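Local coordinates for putative peptide ABC-transport system periplasmic peptide-binding protein (Campylobacter jejuni, PDB 4OEV) that binds a nickel(II) ion together with oxalate as the extracytoplasmic binding protein of an ABC-type importer, in a family generally assigned to peptide transport, at residues 201-206 against 213-218; 218-223 against 340-345; 269-274 against 345-350; 460-465 against 476-481. All blocks are in the same frame, centred on the assembly; numbering follows the deposited sequence.

Contact 2 lies on the same side of the chain's centre as contact 1 and as contact 3, while contacts 1 and 3 do not touch; contact 4 holds two nickel-binding histidines and touches contacts 1 and 2. Contacts 1 and 2 share Asp218 and lie about 11 Å apart, centre to centre; contacts 2 and 3 share Val345 on helix 342-357, also about 11 Å between centres. Contact 4 joins contact 1 through neighbouring strands of one sheet, where Ala215 O lies 2.9 Å from Val465 N. Contacts 2 and 4 meet at the ligand: Arg344 binds the oxalate, and His480 and His481 bind the nickel that the oxalate chelates. In contact 3 the Leu347 side chain is about 10 Å from the oxalate.

Contact 1: 201-206 against 213-218; sequences SIASAE and DAALID
Ala203 on the helix of 201-206 meets two side chains of 213-218 with its single methyl. Its CB lies 3.9 Å from Ala215 CB, methyl against methyl, and the same Ala203 CB lies 3.8 Å from Ile217 CD1, at the end of the longer branch. Ile217 CD1 also reaches the helix backbone, 3.9 Å from Ser204 N, and passes the Ser204 side chain more loosely, with CB 4.4 Å from Ile217 CD1. No hydrogen bond crosses; the join is apolar and buried. Small residues keep the backbones close, the CA atoms of Ala203 and Ala215 being 6.4 Å apart. At Ile217 the chain runs farther from the helix, and the longer side chain spans the difference. Its CG1 branch stands opposite the carbonyl carbon (chi1 -60°) and CD1 then folds round CG1 (chi2 -57°), which carries the terminal methyl to the helix although the CA-CB bond itself does not aim there. Further out, Ile217 also packs on Val465 of strand 454-467, while Ala215 pairs with Val465 through the backbone, so both residues that touch Ala203 are tied to the neighbouring strand. Leu216, between them, points away from the helix and touches Phe462 and Leu464 of that strand. Ser204 extends the packing to Ile224 and Phe225 of helix 223-226. The arrangement is that of a helix laid on one side of a beta sheet: helix 200-208, followed by a short connection and strand 214-216, which pairs antiparallel with strand 454-467.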
loop_
_atom_site.group_PDB
_atom_site.type_symbol
_atom_site.label_atom_id
_atom_site.label_comp_id
_atom_site.label_asym_id
_atom_site.label_seq_id
_atom_site.Cartn_x
_atom_site.Cartn_y
_atom_site.Cartn_z
ATOM N N SER A 201 8.601 2.720 18.529
ATOM C CA SER A 201 9.103 3.050 19.861
ATOM C C SER A 201 10.360 3.928 19.700
ATOM O O SER A 201 10.659 4.802 20.524
ATOM C CB SER A 201 9.393 1.766 20.668
ATOM O OG SER A 201 10.506 1.074 20.120
ATOM N N ILE A 202 11.101 3.712 18.612
ATOM C CA ILE A 202 12.275 4.529 18.344
ATOM C C ILE A 202 11.834 5.887 17.809
ATOM O O ILE A 202 12.369 6.910 18.211
ATOM C CB ILE A 202 13.251 3.823 17.365
ATOM C CG1 ILE A 202 13.844 2.590 18.071
ATOM C CG2 ILE A 202 14.368 4.787 16.885
ATOM C CD1 ILE A 202 14.968 1.884 17.319
ATOM N N ALA A 203 10.825 5.892 16.938
ATOM C CA ALA A 203 10.251 7.145 16.444
ATOM C C ALA A 203 9.745 7.997 17.600
ATOM O O ALA A 203 9.946 9.196 17.643
ATOM C CB ALA A 203 9.087 6.858 15.492
ATOM N N SER A 204 9.071 7.337 18.526
ATOM C CA SER A 204 8.468 7.996 19.667
ATOM C C SER A 204 9.544 8.734 20.454
ATOM O O SER A 204 9.408 9.929 20.832
ATOM C CB SER A 204 7.737 6.915 20.498
ATOM O OG SER A 204 7.015 7.493 21.551
ATOM N N ALA A 205 10.661 8.049 20.662
ATOM C CA ALA A 205 11.774 8.615 21.431
ATOM C C ALA A 205 12.404 9.784 20.726
ATOM O O ALA A 205 12.924 10.700 21.364
ATOM C CB ALA A 205 12.809 7.582 21.680
ATOM N N GLU A 206 12.465 9.706 19.397
ATOM C CA GLU A 206 13.103 10.764 18.647
ATOM C C GLU A 206 12.196 11.986 18.553
ATOM O O GLU A 206 12.678 13.124 18.453
ATOM C CB GLU A 206 13.545 10.260 17.269
ATOM C CG GLU A 206 14.704 9.279 17.406
ATOM C CD GLU A 206 15.580 9.167 16.184
ATOM O OE1 GLU A 206 15.478 10.009 15.263
ATOM O OE2 GLU A 206 16.401 8.231 16.157
ATOM N N ASP A 213 10.750 15.819 13.629
ATOM C CA ASP A 213 9.615 16.730 13.755
ATOM C C ASP A 213 8.280 16.038 13.763
ATOM O O ASP A 213 7.307 16.585 14.250
ATOM C CB ASP A 213 9.593 17.748 12.587
ATOM C CG ASP A 213 10.662 18.801 12.714
ATOM O OD1 ASP A 213 10.744 19.428 13.791
ATOM O OD2 ASP A 213 11.391 19.037 11.713
ATOM N N ALA A 214 8.223 14.867 13.149
ATOM C CA ALA A 214 6.954 14.158 12.923
ATOM C C ALA A 214 7.195 12.702 12.635
ATOM O O ALA A 214 8.207 12.360 12.018
ATOM C CB ALA A 214 6.184 14.781 11.752
ATOM N N ALA A 215 6.229 11.872 13.030
ATOM C CA ALA A 215 6.210 10.430 12.729
ATOM C C ALA A 215 4.794 9.890 12.887
ATOM O O ALA A 215 3.990 10.447 13.671
ATOM C CB ALA A 215 7.148 9.670 13.628
ATOM N N LEU A 216 4.467 8.806 12.180
ATOM C CA LEU A 216 3.238 8.071 12.539
ATOM C C LEU A 216 3.574 7.186 13.732
ATOM O O LEU A 216 4.613 6.505 13.736
ATOM C CB LEU A 216 2.707 7.187 11.407
ATOM C CG LEU A 216 2.352 7.922 10.137
ATOM C CD1 LEU A 216 1.823 6.862 9.087
ATOM C CD2 LEU A 216 1.335 8.969 10.446
ATOM N N ILE A 217 2.698 7.200 14.728
ATOM C CA ILE A 217 2.940 6.489 15.992
ATOM C C ILE A 217 1.840 5.475 16.339
ATOM O O ILE A 217 0.650 5.821 16.399
ATOM C CB ILE A 217 3.070 7.491 17.165
ATOM C CG1 ILE A 217 4.228 8.447 16.929
ATOM C CG2 ILE A 217 3.236 6.733 18.505
ATOM C CD1 ILE A 217 5.592 7.761 16.726
ATOM N N ASP A 218 2.228 4.224 16.582
ATOM C CA ASP A 218 1.240 3.219 16.974
ATOM C C ASP A 218 0.394 3.619 18.183
ATOM O O ASP A 218 0.885 4.237 19.133
ATOM C CB ASP A 218 1.901 1.892 17.293
ATOM C CG ASP A 218 0.880 0.798 17.437
ATOM O OD1 ASP A 218 0.661 0.292 18.553
ATOM O OD2 ASP A 218 0.273 0.449 16.401
#

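Contact 2: 218-223 against 340-345; sequences DVSLLN and NDPLRV. With OXL (oxalate ion), chain D.
A capped helix start belonging to the oxalate pocket meets an Asx turn here: Asp218 lies against Pro342 and Leu343 in the first turn of helix 342-357, whose Arg344 binds the ligand. The Asp218 carboxylate and the Pro342 ring pass in opposite directions, Asp218 OD1 coming 3.7 Å from Pro342 CG. Asp218 OD2 rests 3.5 Å from Leu343 CB, with the two side chains nearly perpendicular. Ser220 OG adds a looser contact to Pro342 CG. Asp218 OD1 is held by two donors: Ser220 OG, which meets the anti lone pair of Asp218 OD1, and Ser220 N, from well above the carboxylate plane; the latter bond closes the Asx turn. Asp341 is the N-cap: its OD1 accepts from Leu343 N and, weakly, from Arg344 N, while Asp341 OD2 takes Arg344 NE in a salt bridge of 3.0 Å lying in the guanidinium plane. Asp341 thus positions Arg344, whose chain is extended from CG to NE and reaches the ligand; NH2 also donates to Leu381 O. Arg344 NH1 donates to oxalate O3 (2.8 Å) and Arg344 NH2 to oxalate O1 (2.7 Å), a two-pronged grip on one carboxylate. Between the segments the two aspartates are joined through a water, which probably eases their like charges: it donates to both, 2.8 Å from Asp218 OD2 and 2.7 Å from Asp341 OD1.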
loop_
_atom_site.group_PDB
_atom_site.type_symbol
_atom_site.label_atom_id
_atom_site.label_comp_id
_atom_site.label_asym_id
_atom_site.label_seq_id
_atom_site.Cartn_x
_atom_site.Cartn_y
_atom_site.Cartn_z
ATOM N N ASP A 218 2.228 4.224 16.582
ATOM C CA ASP A 218 1.240 3.219 16.974
ATOM C C ASP A 218 0.394 3.619 18.183
ATOM O O ASP A 218 0.885 4.237 19.133
ATOM C CB ASP A 218 1.901 1.892 17.293
ATOM C CG ASP A 218 0.880 0.798 17.437
ATOM O OD1 ASP A 218 0.661 0.292 18.553
ATOM O OD2 ASP A 218 0.273 0.449 16.401
ATOM N N VAL A 219 -0.880 3.238 18.144
ATOM C CA VAL A 219 -1.815 3.569 19.201
ATOM C C VAL A 219 -1.287 3.098 20.572
ATOM O O VAL A 219 -1.582 3.722 21.592
ATOM C CB VAL A 219 -3.215 2.959 18.885
ATOM C CG1 VAL A 219 -3.151 1.433 18.839
ATOM C CG2 VAL A 219 -4.233 3.389 19.884
ATOM N N SER A 220 -0.434 2.074 20.595
ATOM C CA SER A 220 0.080 1.549 21.859
ATOM C C SER A 220 1.039 2.507 22.549
ATOM O O SER A 220 1.372 2.334 23.733
ATOM C CB SER A 220 0.787 0.217 21.648
ATOM O OG SER A 220 2.025 0.398 20.974
ATOM N N LEU A 221 1.468 3.526 21.818
ATOM C CA LEU A 221 2.476 4.440 22.317
ATOM C C LEU A 221 1.969 5.859 22.460
ATOM O O LEU A 221 2.726 6.719 22.882
ATOM C CB LEU A 221 3.696 4.424 21.390
ATOM C CG LEU A 221 4.454 3.097 21.371
ATOM C CD1 LEU A 221 5.305 2.948 20.116
ATOM C CD2 LEU A 221 5.322 2.961 22.622
ATOM N N LEU A 222 0.687 6.097 22.164
ATOM C CA LEU A 222 0.159 7.472 22.082
ATOM C C LEU A 222 0.030 8.118 23.454
ATOM O O LEU A 222 0.005 9.368 23.605
ATOM C CB LEU A 222 -1.197 7.481 21.399
ATOM C CG LEU A 222 -1.185 7.448 19.870
ATOM C CD1 LEU A 222 -2.604 7.627 19.341
ATOM C CD2 LEU A 222 -0.185 8.469 19.256
ATOM N N ASN A 223 -0.038 7.273 24.466
ATOM C CA ASN A 223 -0.207 7.820 25.802
ATOM C C ASN A 223 0.933 8.756 26.208
ATOM O O ASN A 223 0.715 9.700 26.966
ATOM C CB ASN A 223 -0.339 6.697 26.853
ATOM C CG ASN A 223 -1.694 6.008 26.823
ATOM O OD1 ASN A 223 -2.518 6.258 25.938
ATOM N ND2 ASN A 223 -1.945 5.143 27.831
ATOM N N ASN A 340 9.286 -5.338 14.589
ATOM C CA ASN A 340 9.387 -3.885 14.773
ATOM C C ASN A 340 8.011 -3.219 14.774
ATOM O O ASN A 340 7.894 -1.992 14.954
ATOM C CB ASN A 340 10.239 -3.275 13.665
ATOM C CG ASN A 340 9.728 -3.674 12.273
ATOM O OD1 ASN A 340 9.729 -4.842 11.924
ATOM N ND2 ASN A 340 9.276 -2.713 11.504
ATOM N N ASP A 341 6.964 -4.004 14.525
ATOM C CA ASP A 341 5.589 -3.459 14.547
ATOM C C ASP A 341 4.782 -4.042 15.726
ATOM O O ASP A 341 4.330 -5.207 15.661
ATOM C CB ASP A 341 4.890 -3.749 13.234
ATOM C CG ASP A 341 3.540 -3.030 13.102
ATOM O OD1 ASP A 341 2.917 -2.719 14.146
ATOM O OD2 ASP A 341 3.125 -2.777 11.932
ATOM N N PRO A 342 4.561 -3.215 16.772
ATOM C CA PRO A 342 3.979 -3.746 18.002
ATOM C C PRO A 342 2.557 -4.195 17.772
ATOM O O PRO A 342 2.138 -5.136 18.458
ATOM C CB PRO A 342 4.036 -2.578 18.989
ATOM C CG PRO A 342 3.993 -1.303 18.105
ATOM C CD PRO A 342 4.783 -1.746 16.842
ATOM N N LEU A 343 1.866 -3.586 16.808
ATOM C CA LEU A 343 0.484 -3.943 16.518
ATOM C C LEU A 343 0.409 -5.361 15.966
ATOM O O LEU A 343 -0.423 -6.187 16.398
ATOM C CB LEU A 343 -0.130 -2.942 15.559
ATOM C CG LEU A 343 -1.564 -3.282 15.157
ATOM C CD1 LEU A 343 -2.398 -3.475 16.415
ATOM C CD2 LEU A 343 -2.129 -2.145 14.357
ATOM N N ARG A 344 1.324 -5.668 15.060
ATOM C CA ARG A 344 1.329 -6.989 14.431
ATOM C C ARG A 344 1.783 -8.061 15.404
ATOM O O ARG A 344 1.222 -9.169 15.407
ATOM C CB ARG A 344 2.214 -6.983 13.175
ATOM C CG ARG A 344 1.897 -5.840 12.240
ATOM C CD ARG A 344 2.429 -6.134 10.851
ATOM N NE ARG A 344 2.497 -4.982 9.937
ATOM C CZ ARG A 344 2.376 -5.070 8.602
ATOM N NH1 ARG A 344 2.502 -3.989 7.824
ATOM N NH2 ARG A 344 2.087 -6.237 8.032
ATOM N N VAL A 345 2.783 -7.760 16.238
ATOM C CA VAL A 345 3.193 -8.690 17.283
ATOM C C VAL A 345 2.023 -9.006 18.214
ATOM O O VAL A 345 1.786 -10.191 18.548
ATOM C CB VAL A 345 4.361 -8.142 18.143
ATOM C CG1 VAL A 345 4.583 -9.039 19.378
ATOM C CG2 VAL A 345 5.624 -7.979 17.281
HETATM C C1 OXL D . 2.682 -5.778 4.631
HETATM C C2 OXL D . 2.975 -5.920 3.141
HETATM O O1 OXL D . 2.195 -6.733 5.370
HETATM O O2 OXL D . 3.275 -7.061 2.746
HETATM O O3 OXL D . 2.985 -4.676 5.131
HETATM O O4 OXL D . 3.071 -4.904 2.356
HETATM O O HOH W 1 2.052 -0.124 14.283
#

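Contact 3: 269-274 against 345-350; sequences ESIVKN and VSLAGI
Ile271 sets its CG1 branch opposite the carbonyl carbon (chi1 -79°) and its CG2 methyl opposite the backbone N, dividing the side chain between two partners on helix 342-357. Ile271 CG2 takes the first, lying 3.7 Å from Leu347 CD2, and the two side chains cross at about a right angle. Ile271 CG1 takes the second, lying 3.7 Å from Ile350 CG2; the Ile271 CD1 methyl continues along the same branch to 3.9 Å from Ile350 CG2. Ile350 too has CG1 opposite the carbonyl carbon (chi1 -68°), which leaves CG2 opposite the backbone N, and this short branch does the touching. Leu347 and Ile350 are three residues apart, on neighbouring turns of one helix flank, so that Ile271 spans both. Leu275, in the loop following helix 268-274, also packs on Leu347 and Ile350, and another flank of helix 342-357 sets Ala348 against Ile335 and Ala337 of strand 329-338. Between 269-274 and 345-350 there is no hydrogen bond or salt bridge. Only branched aliphatic groups meet, so the contact of these two segments rests on complementary shape and the burial of apolar surface.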
loop_
_atom_site.group_PDB
_atom_site.type_symbol
_atom_site.label_atom_id
_atom_site.label_comp_id
_atom_site.label_asym_id
_atom_site.label_seq_id
_atom_site.Cartn_x
_atom_site.Cartn_y
_atom_site.Cartn_z
ATOM N N GLU A 269 -14.358 -8.525 17.158
ATOM C CA GLU A 269 -14.906 -7.383 17.903
ATOM C C GLU A 269 -14.054 -7.091 19.131
ATOM O O GLU A 269 -13.750 -5.937 19.424
ATOM C CB GLU A 269 -16.351 -7.630 18.335
ATOM C CG GLU A 269 -17.371 -7.526 17.230
ATOM C CD GLU A 269 -17.523 -6.102 16.704
ATOM O OE1 GLU A 269 -17.264 -5.141 17.471
ATOM O OE2 GLU A 269 -17.902 -5.944 15.517
ATOM N N SER A 270 -13.631 -8.143 19.826
ATOM C CA SER A 270 -12.819 -7.967 21.015
ATOM C C SER A 270 -11.443 -7.350 20.730
ATOM O O SER A 270 -10.931 -6.569 21.535
ATOM C CB SER A 270 -12.651 -9.310 21.733
ATOM O OG SER A 270 -11.615 -9.236 22.694
ATOM N N ILE A 271 -10.852 -7.696 19.591
ATOM C CA ILE A 271 -9.551 -7.162 19.199
ATOM C C ILE A 271 -9.578 -5.655 18.970
ATOM O O ILE A 271 -8.726 -4.908 19.467
ATOM C CB ILE A 271 -9.065 -7.850 17.913
ATOM C CG1 ILE A 271 -8.484 -9.222 18.225
ATOM C CG2 ILE A 271 -8.029 -6.992 17.171
ATOM C CD1 ILE A 271 -8.139 -9.960 16.955
ATOM N N VAL A 272 -10.552 -5.209 18.193
ATOM C CA VAL A 272 -10.661 -3.801 17.891
ATOM C C VAL A 272 -11.007 -3.003 19.131
ATOM O O VAL A 272 -10.454 -1.921 19.373
ATOM C CB VAL A 272 -11.715 -3.562 16.808
ATOM C CG1 VAL A 272 -12.024 -2.076 16.691
ATOM C CG2 VAL A 272 -11.215 -4.114 15.518
ATOM N N LYS A 273 -11.934 -3.533 19.921
ATOM C CA LYS A 273 -12.325 -2.891 21.156
ATOM C C LYS A 273 -11.124 -2.750 22.079
ATOM O O LYS A 273 -10.846 -1.662 22.589
ATOM C CB LYS A 273 -13.435 -3.677 21.851
ATOM C CG LYS A 273 -13.830 -3.136 23.211
ATOM C CD LYS A 273 -14.876 -4.053 23.875
ATOM C CE LYS A 273 -14.322 -5.485 24.078
ATOM N NZ LYS A 273 -15.335 -6.581 24.271
ATOM N N ASN A 274 -10.402 -3.848 22.286
ATOM C CA ASN A 274 -9.411 -3.882 23.352
ATOM C C ASN A 274 -7.986 -3.538 22.944
ATOM O O ASN A 274 -7.340 -2.721 23.599
ATOM C CB ASN A 274 -9.465 -5.242 24.032
ATOM C CG ASN A 274 -10.831 -5.511 24.651
ATOM O OD1 ASN A 274 -11.385 -4.645 25.347
ATOM N ND2 ASN A 274 -11.394 -6.690 24.383
ATOM N N VAL A 345 2.783 -7.760 16.238
ATOM C CA VAL A 345 3.193 -8.690 17.283
ATOM C C VAL A 345 2.023 -9.006 18.214
ATOM O O VAL A 345 1.786 -10.191 18.548
ATOM C CB VAL A 345 4.361 -8.142 18.143
ATOM C CG1 VAL A 345 4.583 -9.039 19.378
ATOM C CG2 VAL A 345 5.624 -7.979 17.281
ATOM N N SER A 346 1.297 -7.965 18.638
ATOM C CA SER A 346 0.145 -8.160 19.523
ATOM C C SER A 346 -0.910 -9.009 18.843
ATOM O O SER A 346 -1.473 -9.917 19.432
ATOM C CB SER A 346 -0.460 -6.826 19.949
ATOM O OG SER A 346 0.375 -6.198 20.914
ATOM N N LEU A 347 -1.192 -8.695 17.585
ATOM C CA LEU A 347 -2.145 -9.485 16.831
ATOM C C LEU A 347 -1.768 -10.957 16.649
ATOM O O LEU A 347 -2.649 -11.812 16.737
ATOM C CB LEU A 347 -2.357 -8.840 15.443
ATOM C CG LEU A 347 -3.192 -7.562 15.483
ATOM C CD1 LEU A 347 -3.135 -6.927 14.060
ATOM C CD2 LEU A 347 -4.620 -7.807 15.961
ATOM N N ALA A 348 -0.486 -11.258 16.387
ATOM C CA ALA A 348 -0.023 -12.631 16.239
ATOM C C ALA A 348 -0.215 -13.388 17.568
ATOM O O ALA A 348 -0.556 -14.587 17.577
ATOM C CB ALA A 348 1.424 -12.677 15.826
ATOM N N GLY A 349 0.036 -12.695 18.667
ATOM C CA GLY A 349 -0.213 -13.233 20.006
ATOM C C GLY A 349 -1.679 -13.541 20.280
ATOM O O GLY A 349 -2.001 -14.582 20.871
ATOM N N ILE A 350 -2.574 -12.662 19.858
ATOM C CA ILE A 350 -3.997 -12.836 20.074
ATOM C C ILE A 350 -4.521 -14.004 19.221
ATOM O O ILE A 350 -5.235 -14.894 19.741
ATOM C CB ILE A 350 -4.757 -11.537 19.773
ATOM C CG1 ILE A 350 -4.397 -10.491 20.830
ATOM C CG2 ILE A 350 -6.261 -11.766 19.838
ATOM C CD1 ILE A 350 -4.938 -9.106 20.522
#

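Contact 4: 460-465 against 476-481; sequences LDFALV and RTLGHH. With NI (nickel (II) ion), chain C; OXL (oxalate ion), chain D.
Phe462 of strand 454-467 packs its ring against the loop that carries two of the three nickel-binding histidines, in a binding protein of solute-binding family 5. The close part of the contact is the far end of that ring against the loop backbone: Phe462 CZ comes 3.7 Å from His481 C, and Phe462 CE2 lies 4.0 Å from Gly479 O. Nearer the strand the fit is looser, Phe462 CB lying 4.1 Å from Leu478 CD1, and Phe462 keeps some exposure. No hydrogen bond joins the segments, and the imidazoles of His480 and His481 head away to the metal. His480 CG stands opposite the backbone N (chi1 178°), His481 CG opposite the carbonyl carbon (chi1 -63°); the two NE2 atoms converge on one nickel ion. His481 CD2 sits 3.1 Å above one face of the His480 ring, offset toward the rim, while oxalate O3 lies at that ring's edge, in its plane. Outside partners fix both rings: His480 ND1 is hydrogen-bonded to Asp240 OD1, Asp240 OD2 accepts from His481 N, and His481 ND1 is hydrogen-bonded to Glu12 OE1. Such carboxylates would tend to make the imidazoles better donors to the metal. His26, oxalate O3 and O4 and a water complete six ligands, the oxalate chelating through one oxygen of each carboxylate. Nickel lies 2.1 Å from His480 NE2 and 2.2 Å from His481 NE2.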
loop_
_atom_site.group_PDB
_atom_site.type_symbol
_atom_site.label_atom_id
_atom_site.label_comp_id
_atom_site.label_asym_id
_atom_site.label_seq_id
_atom_site.Cartn_x
_atom_site.Cartn_y
_atom_site.Cartn_z
ATOM N N LEU A 460 -7.312 0.306 9.916
ATOM C CA LEU A 460 -6.626 1.172 10.873
ATOM C C LEU A 460 -6.820 2.679 10.649
ATOM O O LEU A 460 -6.883 3.155 9.493
ATOM C CB LEU A 460 -5.133 0.873 10.827
ATOM C CG LEU A 460 -4.714 -0.561 10.945
ATOM C CD1 LEU A 460 -3.202 -0.590 10.857
ATOM C CD2 LEU A 460 -5.194 -1.140 12.327
ATOM N N ASP A 461 -6.939 3.427 11.746
ATOM C CA ASP A 461 -6.663 4.857 11.688
ATOM C C ASP A 461 -5.192 5.037 11.987
ATOM O O ASP A 461 -4.556 4.179 12.604
ATOM C CB ASP A 461 -7.469 5.669 12.690
ATOM C CG ASP A 461 -8.861 5.910 12.249
ATOM O OD1 ASP A 461 -9.201 5.461 11.144
ATOM O OD2 ASP A 461 -9.607 6.582 12.994
ATOM N N PHE A 462 -4.655 6.178 11.586
ATOM C CA PHE A 462 -3.264 6.457 11.879
ATOM C C PHE A 462 -3.181 7.694 12.730
ATOM O O PHE A 462 -4.005 8.599 12.610
ATOM C CB PHE A 462 -2.443 6.614 10.589
ATOM C CG PHE A 462 -2.085 5.297 9.969
ATOM C CD1 PHE A 462 -0.954 4.617 10.391
ATOM C CD2 PHE A 462 -2.877 4.744 8.987
ATOM C CE1 PHE A 462 -0.616 3.364 9.869
ATOM C CE2 PHE A 462 -2.545 3.475 8.446
ATOM C CZ PHE A 462 -1.419 2.804 8.877
ATOM N N ALA A 463 -2.177 7.714 13.597
ATOM C CA ALA A 463 -1.938 8.873 14.431
ATOM C C ALA A 463 -0.669 9.569 13.960
ATOM O O ALA A 463 0.435 9.048 14.140
ATOM C CB ALA A 463 -1.833 8.456 15.946
ATOM N N LEU A 464 -0.832 10.736 13.332
ATOM C CA LEU A 464 0.315 11.555 12.981
ATOM C C LEU A 464 0.706 12.398 14.169
ATOM O O LEU A 464 -0.023 13.328 14.575
ATOM C CB LEU A 464 0.022 12.449 11.752
ATOM C CG LEU A 464 1.117 13.464 11.396
ATOM C CD1 LEU A 464 2.503 12.832 11.329
ATOM C CD2 LEU A 464 0.751 14.139 10.048
ATOM N N VAL A 465 1.865 12.106 14.733
ATOM C CA VAL A 465 2.266 12.892 15.895
ATOM C C VAL A 465 3.300 13.929 15.502
ATOM O O VAL A 465 4.325 13.601 14.908
ATOM C CB VAL A 465 2.838 12.054 17.021
ATOM C CG1 VAL A 465 3.193 12.963 18.173
ATOM C CG2 VAL A 465 1.837 10.983 17.457
ATOM N N ARG A 476 -5.727 13.520 4.772
ATOM C CA ARG A 476 -6.577 12.911 3.766
ATOM C C ARG A 476 -6.561 11.401 4.003
ATOM O O ARG A 476 -5.851 10.897 4.900
ATOM C CB ARG A 476 -6.151 13.294 2.340
ATOM C CG ARG A 476 -4.824 12.771 1.868
ATOM C CD ARG A 476 -4.525 13.195 0.394
ATOM N NE ARG A 476 -3.524 12.270 -0.116
ATOM C CZ ARG A 476 -2.854 12.383 -1.255
ATOM N NH1 ARG A 476 -1.958 11.437 -1.553
ATOM N NH2 ARG A 476 -3.037 13.430 -2.055
ATOM N N THR A 477 -7.396 10.681 3.269
ATOM C CA THR A 477 -7.497 9.246 3.475
ATOM C C THR A 477 -6.188 8.598 3.059
ATOM O O THR A 477 -5.766 8.687 1.901
ATOM C CB THR A 477 -8.696 8.673 2.730
ATOM O OG1 THR A 477 -9.853 9.362 3.198
ATOM C CG2 THR A 477 -8.883 7.166 3.034
ATOM N N LEU A 478 -5.536 7.961 4.028
ATOM C CA LEU A 478 -4.216 7.381 3.822
ATOM C C LEU A 478 -4.323 5.978 3.222
ATOM O O LEU A 478 -5.430 5.398 3.117
ATOM C CB LEU A 478 -3.430 7.325 5.152
ATOM C CG LEU A 478 -3.223 8.715 5.800
ATOM C CD1 LEU A 478 -2.289 8.642 6.995
ATOM C CD2 LEU A 478 -2.729 9.798 4.752
ATOM N N GLY A 479 -3.172 5.452 2.804
ATOM C CA GLY A 479 -3.079 4.098 2.297
ATOM C C GLY A 479 -2.327 3.251 3.295
ATOM O O GLY A 479 -2.123 3.631 4.460
ATOM N N HIS A 480 -1.938 2.097 2.801
ATOM C CA HIS A 480 -1.150 1.096 3.504
ATOM C C HIS A 480 0.132 1.728 4.085
ATOM O O HIS A 480 0.810 2.523 3.408
ATOM C CB HIS A 480 -0.868 -0.027 2.518
ATOM C CG HIS A 480 -0.024 -1.115 3.058
ATOM N ND1 HIS A 480 -0.307 -1.745 4.261
ATOM C CD2 HIS A 480 1.091 -1.705 2.570
ATOM C CE1 HIS A 480 0.609 -2.665 4.492
ATOM N NE2 HIS A 480 1.463 -2.691 3.484
ATOM N N HIS A 481 0.382 1.433 5.365
ATOM C CA HIS A 481 1.433 2.019 6.210
ATOM C C HIS A 481 1.253 3.503 6.437
ATOM O O HIS A 481 2.195 4.147 6.862
ATOM C CB HIS A 481 2.867 1.799 5.675
ATOM C CG HIS A 481 3.286 0.356 5.593
ATOM N ND1 HIS A 481 3.706 -0.379 6.693
ATOM C CD2 HIS A 481 3.391 -0.475 4.525
ATOM C CE1 HIS A 481 4.022 -1.608 6.302
ATOM N NE2 HIS A 481 3.848 -1.688 4.989
HETATM NI NI NI C . 3.454 -3.303 3.574
HETATM C C1 OXL D . 2.682 -5.778 4.631
HETATM C C2 OXL D . 2.975 -5.920 3.141
HETATM O O1 OXL D . 2.195 -6.733 5.370
HETATM O O2 OXL D . 3.275 -7.061 2.746
HETATM O O3 OXL D . 2.985 -4.676 5.131
HETATM O O4 OXL D . 3.071 -4.904 2.356
HETATM O O HOH W 2 5.347 -3.825 3.753
#